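Local coordinates for 2-hydroxyisobutanoyl-CoA mutase large subunit (Aquincola tertiaricarbonis, PDB 4R3U), which catalyses, together with the small cobalamin-binding subunit, the reversible isomerization of 2-hydroxyisobutanoyl-CoA and (3S)-3-hydroxybutanoyl-CoA, at residues Ala347-Pro352 with Tyr381-Ala386; Ile387-Ala392 with Lys491-Pro496. All coordinates share one frame; numbering follows the deposited sequence.

Interactions 1 and 2 follow one another along the chain and share one active-site loop, that between strand 375-377 and helix 390-405. Interaction 1 is buried: residues 381-386 pack on the neighbouring loop 347-352 through methyl, methylene and aromatic contacts, with two waters bridging the polar atoms, and a carboxylate takes hold of the ribose of 5'-deoxyadenosine. Interaction 2 is only partly buried: Ile-387 and Pro-388 pack over one face of the adenine, Ile-387 and Thr-389 also meet the distant segment 491-496, and at the outer edge the acidic side chains Asp-391 and Glu-493 come close. Asp-382, probably hydrogen-bonded to Thr-389 N, and Phe-385, packed on Ile-494, tie the two contacts together.

Interaction 1 of 2, residues Ala347-Pro352 with Tyr381-Ala386; sequences ATLTKP and YDEAFA. With 5AD (5'-deoxyadenosine), chain G.
The apolar part of the contact centres on Ala-384, whose CB presses against the backbone of the other loop, 3.5 Å from Lys-351 N and close to Thr-350 C. To one side, Leu-349 sets its CD1 methyl against the first methylene of Glu-383, 3.5 Å from CB, the two side chains crossing at about a right angle. To the other, Lys-351 lies over a face of the Phe-385 ring in a CH-pi contact, with CG 3.9 Å from the ring centroid and displaced toward the rim. The lysine chain runs extended as far as CE and then bends (chi4 82°), which brings NZ to 3.4 Å from Phe-385 CD2.

Water carries the polar links. One molecule donates to Thr-350 O and Tyr-381 O and accepts from Ala-384 N, tying two backbone atoms of the turn to one carbonyl of the facing loop. A second accepts from Lys-351 NZ and donates to Ala-384 O at 2.7 Å, so the bend in the lysine serves both ring and water. Ala-384 O also accepts a hydrogen bond from Gln-126 NE2 of the small subunit.

Glu-383 does the ligand binding. Its chain bends at chi2 (66°), turning the carboxylate away from Leu-349 toward 5'-deoxyadenosine, where OE2 accepts from O2' at 3.1 Å and more weakly from O3'; its backbone O accepts from the cobalamin. Two loops at the ends of adjacent parallel strands, 340-344 and 375-377, thus meet to form part of the cofactor site of a TIM-barrel acyl-CoA mutase.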
loop_
_atom_site.group_PDB
_atom_site.type_symbol
_atom_site.label_atom_id
_atom_site.label_comp_id
_atom_site.label_asym_id
_atom_site.label_seq_id
_atom_site.Cartn_x
_atom_site.Cartn_y
_atom_site.Cartn_z
ATOM N N ALA A 347 3.623 15.687 -3.426
ATOM C CA ALA A 347 3.325 16.631 -2.358
ATOM C C ALA A 347 2.852 15.964 -1.017
ATOM O O ALA A 347 2.897 16.628 0.043
ATOM C CB ALA A 347 2.325 17.682 -2.836
ATOM N N THR A 348 2.427 14.669 -1.060
ATOM C CA THR A 348 1.989 13.931 0.135
ATOM C C THR A 348 3.160 13.278 0.902
ATOM O O THR A 348 2.994 12.837 2.047
ATOM C CB THR A 348 0.996 12.853 -0.208
ATOM O OG1 THR A 348 1.639 11.895 -1.024
ATOM C CG2 THR A 348 -0.259 13.372 -0.858
ATOM N N LEU A 349 4.314 13.161 0.241
ATOM C CA LEU A 349 5.501 12.495 0.754
ATOM C C LEU A 349 6.327 13.399 1.650
ATOM O O LEU A 349 6.349 14.617 1.460
ATOM C CB LEU A 349 6.321 11.882 -0.401
ATOM C CG LEU A 349 5.554 10.999 -1.430
ATOM C CD1 LEU A 349 6.504 10.339 -2.383
ATOM C CD2 LEU A 349 4.774 9.895 -0.764
ATOM N N THR A 350 6.984 12.797 2.650
ATOM C CA THR A 350 7.740 13.509 3.691
ATOM C C THR A 350 9.239 13.265 3.756
ATOM O O THR A 350 9.720 12.218 3.338
ATOM C CB THR A 350 7.107 13.249 5.094
ATOM O OG1 THR A 350 7.272 11.886 5.419
ATOM C CG2 THR A 350 5.621 13.597 5.165
ATOM N N LYS A 351 9.967 14.256 4.308
ATOM C CA LYS A 351 11.388 14.210 4.643
ATOM C C LYS A 351 11.465 13.434 5.988
ATOM O O LYS A 351 12.114 12.388 6.007
ATOM C CB LYS A 351 12.025 15.622 4.735
ATOM C CG LYS A 351 13.563 15.622 4.856
ATOM C CD LYS A 351 14.146 17.027 4.773
ATOM C CE LYS A 351 15.656 17.082 4.930
ATOM N NZ LYS A 351 16.401 16.783 3.669
ATOM N N PRO A 352 10.734 13.791 7.079
ATOM C CA PRO A 352 10.783 12.932 8.278
ATOM C C PRO A 352 10.162 11.563 7.999
ATOM O O PRO A 352 9.191 11.464 7.220
ATOM C CB PRO A 352 9.958 13.709 9.311
ATOM C CG PRO A 352 9.099 14.595 8.549
ATOM C CD PRO A 352 9.832 14.949 7.298
ATOM N N TYR A 381 10.876 6.839 -2.257
ATOM C CA TYR A 381 10.742 7.158 -0.843
ATOM C C TYR A 381 11.578 8.384 -0.471
ATOM O O TYR A 381 11.302 9.029 0.546
ATOM C CB TYR A 381 11.051 5.944 0.058
ATOM C CG TYR A 381 12.345 5.235 -0.288
ATOM C CD1 TYR A 381 13.587 5.848 -0.076
ATOM C CD2 TYR A 381 12.339 3.931 -0.770
ATOM C CE1 TYR A 381 14.784 5.184 -0.371
ATOM C CE2 TYR A 381 13.531 3.259 -1.069
ATOM C CZ TYR A 381 14.748 3.884 -0.863
ATOM O OH TYR A 381 15.916 3.200 -1.146
ATOM N N ASP A 382 12.552 8.740 -1.330
ATOM C CA ASP A 382 13.464 9.875 -1.184
ATOM C C ASP A 382 12.963 11.182 -1.861
ATOM O O ASP A 382 13.737 12.135 -2.025
ATOM C CB ASP A 382 14.888 9.485 -1.649
ATOM C CG ASP A 382 15.111 8.935 -3.069
ATOM O OD1 ASP A 382 14.127 8.834 -3.844
ATOM O OD2 ASP A 382 16.275 8.617 -3.403
ATOM N N GLU A 383 11.662 11.243 -2.189
ATOM C CA GLU A 383 11.024 12.376 -2.859
ATOM C C GLU A 383 11.311 13.751 -2.244
ATOM O O GLU A 383 11.605 14.692 -2.970
ATOM C CB GLU A 383 9.507 12.125 -2.994
ATOM C CG GLU A 383 8.742 13.186 -3.773
ATOM C CD GLU A 383 9.026 13.369 -5.250
ATOM O OE1 GLU A 383 8.855 14.516 -5.713
ATOM O OE2 GLU A 383 9.354 12.385 -5.952
ATOM N N ALA A 384 11.243 13.872 -0.908
ATOM C CA ALA A 384 11.441 15.160 -0.252
ATOM C C ALA A 384 12.913 15.592 -0.080
ATOM O O ALA A 384 13.180 16.717 0.345
ATOM C CB ALA A 384 10.690 15.191 1.062
ATOM N N PHE A 385 13.856 14.728 -0.472
ATOM C CA PHE A 385 15.287 15.011 -0.385
ATOM C C PHE A 385 15.918 15.419 -1.717
ATOM O O PHE A 385 16.523 16.485 -1.805
ATOM C CB PHE A 385 16.041 13.811 0.147
ATOM C CG PHE A 385 15.708 13.387 1.546
ATOM C CD1 PHE A 385 14.558 12.651 1.809
ATOM C CD2 PHE A 385 16.617 13.596 2.582
ATOM C CE1 PHE A 385 14.269 12.224 3.100
ATOM C CE2 PHE A 385 16.337 13.165 3.873
ATOM C CZ PHE A 385 15.166 12.473 4.120
ATOM N N ALA A 386 15.847 14.538 -2.733
ATOM C CA ALA A 386 16.546 14.742 -4.010
ATOM C C ALA A 386 15.964 13.890 -5.117
ATOM O O ALA A 386 15.129 13.019 -4.846
ATOM C CB ALA A 386 18.023 14.374 -3.840
HETATM N N1 5AD G . 14.627 11.727 -11.887
HETATM C C2 5AD G . 13.494 11.115 -11.352
HETATM N N3 5AD G . 12.419 11.926 -10.910
HETATM C C4 5AD G . 12.480 13.262 -11.099
HETATM N N9 5AD G . 11.641 14.255 -10.791
HETATM C C8 5AD G . 12.157 15.384 -11.284
HETATM N N7 5AD G . 13.341 15.132 -11.816
HETATM C C5 5AD G . 13.542 13.813 -11.724
HETATM C C6 5AD G . 14.576 13.049 -12.112
HETATM N N6 5AD G . 15.592 13.701 -12.652
HETATM C "C1'" 5AD G . 10.238 14.218 -10.345
HETATM C "C2'" 5AD G . 9.997 13.738 -8.957
HETATM C "C3'" 5AD G . 8.776 14.549 -8.560
HETATM C "C4'" 5AD G . 8.450 15.448 -9.754
HETATM C "C5'" 5AD G . 8.113 16.852 -9.266
HETATM O "O4'" 5AD G . 9.694 15.546 -10.400
HETATM O "O2'" 5AD G . 9.629 12.352 -9.007
HETATM O "O3'" 5AD G . 7.689 13.653 -8.262
HETATM O O HOH W 1 11.156 11.726 0.840
HETATM O O HOH W 2 15.434 17.838 1.400
#

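Interaction 2 of 2, residues Ile387-Ala392 with Lys491-Pro496; sequences IPTEDA and KIEIHP. With 5AD (5'-deoxyadenosine), chain G.
This contact backs the adenine end of the 5'-deoxyadenosine pocket, where Ile-387 stands between the nucleoside and His-495. Its CG2 packs on the adenine, 3.5 Å from C5, and its CD1 meets His-495 CD2 at 3.6 Å while also staying near N6 of the base. With CG1 between the backbone N and the carbonyl carbon (chi1 59°), CG2 lies anti to the carbonyl carbon. Pro-388 adds its ring to the same face of the adenine, with CG and CD both near C2.

The first carbon of the His-495 side chain, CB, lies 3.3 Å from Ile-387 O. That carbonyl accepts from a water which in turn accepts from the backbone N of His-495, 2.7 Å from the water oxygen, so one water joins the two backbones. Phe-104 meets the imidazole of His-495 edge-to-face.

Farther along, the CG2 methyl of Thr-389 fits against segment 491-496, 3.4 Å from Glu-493 O and close to CG of that glutamate. The other branch faces the helix: OG1 accepts from Ala-392 N at 3.3 Å. At the outer edge Asp-391 OD2 and Glu-493 OE2 stand 3.7 Å apart, their carboxylate planes almost perpendicular. These like charges would probably disfavour the approach; a water that accepts from Asp-391 N and donates weakly to Glu-493 OE2 bridges the segments here. Thr-389 is thus a classic N-cap, starting helix 390-405 directly after the residues that pack over one face of the adenine.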
loop_
_atom_site.group_PDB
_atom_site.type_symbol
_atom_site.label_atom_id
_atom_site.label_comp_id
_atom_site.label_asym_id
_atom_site.label_seq_id
_atom_site.Cartn_x
_atom_site.Cartn_y
_atom_site.Cartn_z
ATOM N N ILE A 387 16.468 14.094 -6.376
ATOM C CA ILE A 387 16.099 13.231 -7.507
ATOM C C ILE A 387 16.469 11.776 -7.138
ATOM O O ILE A 387 17.394 11.573 -6.342
ATOM C CB ILE A 387 16.573 13.720 -8.899
ATOM C CG1 ILE A 387 18.120 13.870 -8.966
ATOM C CG2 ILE A 387 15.807 14.994 -9.302
ATOM C CD1 ILE A 387 18.665 13.792 -10.302
ATOM N N PRO A 388 15.686 10.771 -7.549
ATOM C CA PRO A 388 15.894 9.417 -7.000
ATOM C C PRO A 388 17.156 8.624 -7.270
ATOM O O PRO A 388 17.801 8.758 -8.312
ATOM C CB PRO A 388 14.645 8.651 -7.470
ATOM C CG PRO A 388 14.248 9.365 -8.682
ATOM C CD PRO A 388 14.465 10.803 -8.369
ATOM N N THR A 389 17.434 7.716 -6.324
ATOM C CA THR A 389 18.493 6.734 -6.409
ATOM C C THR A 389 17.925 5.532 -7.157
ATOM O O THR A 389 16.713 5.412 -7.371
ATOM C CB THR A 389 18.982 6.302 -5.002
ATOM O OG1 THR A 389 17.903 5.711 -4.267
ATOM C CG2 THR A 389 19.631 7.426 -4.226
ATOM N N GLU A 390 18.808 4.634 -7.538
ATOM C CA GLU A 390 18.443 3.393 -8.191
ATOM C C GLU A 390 17.540 2.566 -7.281
ATOM O O GLU A 390 16.471 2.175 -7.722
ATOM C CB GLU A 390 19.701 2.626 -8.563
ATOM C CG GLU A 390 20.437 3.255 -9.724
ATOM C CD GLU A 390 21.598 2.437 -10.238
ATOM O OE1 GLU A 390 22.183 1.676 -9.436
ATOM O OE2 GLU A 390 21.931 2.564 -11.439
ATOM N N ASP A 391 17.910 2.390 -6.001
ATOM C CA ASP A 391 17.128 1.621 -5.012
ATOM C C ASP A 391 15.711 2.144 -4.812
ATOM O O ASP A 391 14.790 1.357 -4.705
ATOM C CB ASP A 391 17.850 1.542 -3.651
ATOM C CG ASP A 391 19.066 0.639 -3.564
ATOM O OD1 ASP A 391 19.192 -0.284 -4.412
ATOM O OD2 ASP A 391 19.863 0.806 -2.601
ATOM N N ALA A 392 15.552 3.467 -4.755
ATOM C CA ALA A 392 14.283 4.160 -4.594
ATOM C C ALA A 392 13.384 3.887 -5.815
ATOM O O ALA A 392 12.211 3.552 -5.642
ATOM C CB ALA A 392 14.527 5.647 -4.426
ATOM N N LYS A 491 19.717 7.770 8.053
ATOM C CA LYS A 491 20.626 7.250 7.057
ATOM C C LYS A 491 19.842 7.163 5.756
ATOM O O LYS A 491 18.836 6.451 5.646
ATOM C CB LYS A 491 21.177 5.868 7.465
ATOM C CG LYS A 491 22.243 5.871 8.584
ATOM C CD LYS A 491 21.752 5.502 10.026
ATOM C CE LYS A 491 21.539 4.030 10.323
ATOM N NZ LYS A 491 20.954 3.834 11.679
ATOM N N ILE A 492 20.274 7.944 4.781
ATOM C CA ILE A 492 19.669 7.957 3.466
ATOM C C ILE A 492 20.747 8.176 2.423
ATOM O O ILE A 492 21.563 9.097 2.546
ATOM C CB ILE A 492 18.444 8.927 3.325
ATOM C CG1 ILE A 492 17.779 8.796 1.901
ATOM C CG2 ILE A 492 18.791 10.375 3.715
ATOM C CD1 ILE A 492 16.451 9.453 1.704
ATOM N N GLU A 493 20.750 7.322 1.409
ATOM C CA GLU A 493 21.646 7.450 0.272
ATOM C C GLU A 493 21.021 8.536 -0.626
ATOM O O GLU A 493 19.834 8.442 -0.963
ATOM C CB GLU A 493 21.750 6.098 -0.462
ATOM C CG GLU A 493 22.261 6.209 -1.892
ATOM C CD GLU A 493 22.395 4.942 -2.723
ATOM O OE1 GLU A 493 23.022 5.043 -3.801
ATOM O OE2 GLU A 493 21.902 3.861 -2.314
ATOM N N ILE A 494 21.795 9.570 -0.982
ATOM C CA ILE A 494 21.275 10.635 -1.836
ATOM C C ILE A 494 21.933 10.597 -3.196
ATOM O O ILE A 494 23.163 10.474 -3.276
ATOM C CB ILE A 494 21.418 12.029 -1.138
ATOM C CG1 ILE A 494 20.642 12.102 0.192
ATOM C CG2 ILE A 494 21.128 13.229 -2.073
ATOM C CD1 ILE A 494 19.145 12.005 0.069
ATOM N N HIS A 495 21.135 10.750 -4.265
ATOM C CA HIS A 495 21.677 10.825 -5.619
ATOM C C HIS A 495 22.576 12.075 -5.746
ATOM O O HIS A 495 22.127 13.177 -5.433
ATOM C CB HIS A 495 20.569 10.876 -6.677
ATOM C CG HIS A 495 21.101 10.797 -8.083
ATOM N ND1 HIS A 495 21.410 9.547 -8.643
ATOM C CD2 HIS A 495 21.365 11.761 -9.002
ATOM C CE1 HIS A 495 21.824 9.794 -9.869
ATOM N NE2 HIS A 495 21.802 11.097 -10.144
ATOM N N PRO A 496 23.859 11.919 -6.158
ATOM C CA PRO A 496 24.743 13.093 -6.232
ATOM C C PRO A 496 24.810 13.731 -7.613
ATOM O O PRO A 496 24.590 13.096 -8.653
ATOM C CB PRO A 496 26.102 12.524 -5.832
ATOM C CG PRO A 496 26.042 11.054 -6.311
ATOM C CD PRO A 496 24.586 10.675 -6.517
HETATM N N1 5AD G . 14.627 11.727 -11.887
HETATM C C2 5AD G . 13.494 11.115 -11.352
HETATM N N3 5AD G . 12.419 11.926 -10.910
HETATM C C4 5AD G . 12.480 13.262 -11.099
HETATM N N9 5AD G . 11.641 14.255 -10.791
HETATM C C8 5AD G . 12.157 15.384 -11.284
HETATM N N7 5AD G . 13.341 15.132 -11.816
HETATM C C5 5AD G . 13.542 13.813 -11.724
HETATM C C6 5AD G . 14.576 13.049 -12.112
HETATM N N6 5AD G . 15.592 13.701 -12.652
HETATM C "C1'" 5AD G . 10.238 14.218 -10.345
HETATM C "C2'" 5AD G . 9.997 13.738 -8.957
HETATM C "C3'" 5AD G . 8.776 14.549 -8.560
HETATM C "C4'" 5AD G . 8.450 15.448 -9.754
HETATM C "C5'" 5AD G . 8.113 16.852 -9.266
HETATM O "O4'" 5AD G . 9.694 15.546 -10.400
HETATM O "O2'" 5AD G . 9.629 12.352 -9.007
HETATM O "O3'" 5AD G . 7.689 13.653 -8.262
HETATM O O HOH W 3 18.425 10.602 -3.832
HETATM O O HOH W 4 20.625 3.087 -5.260
#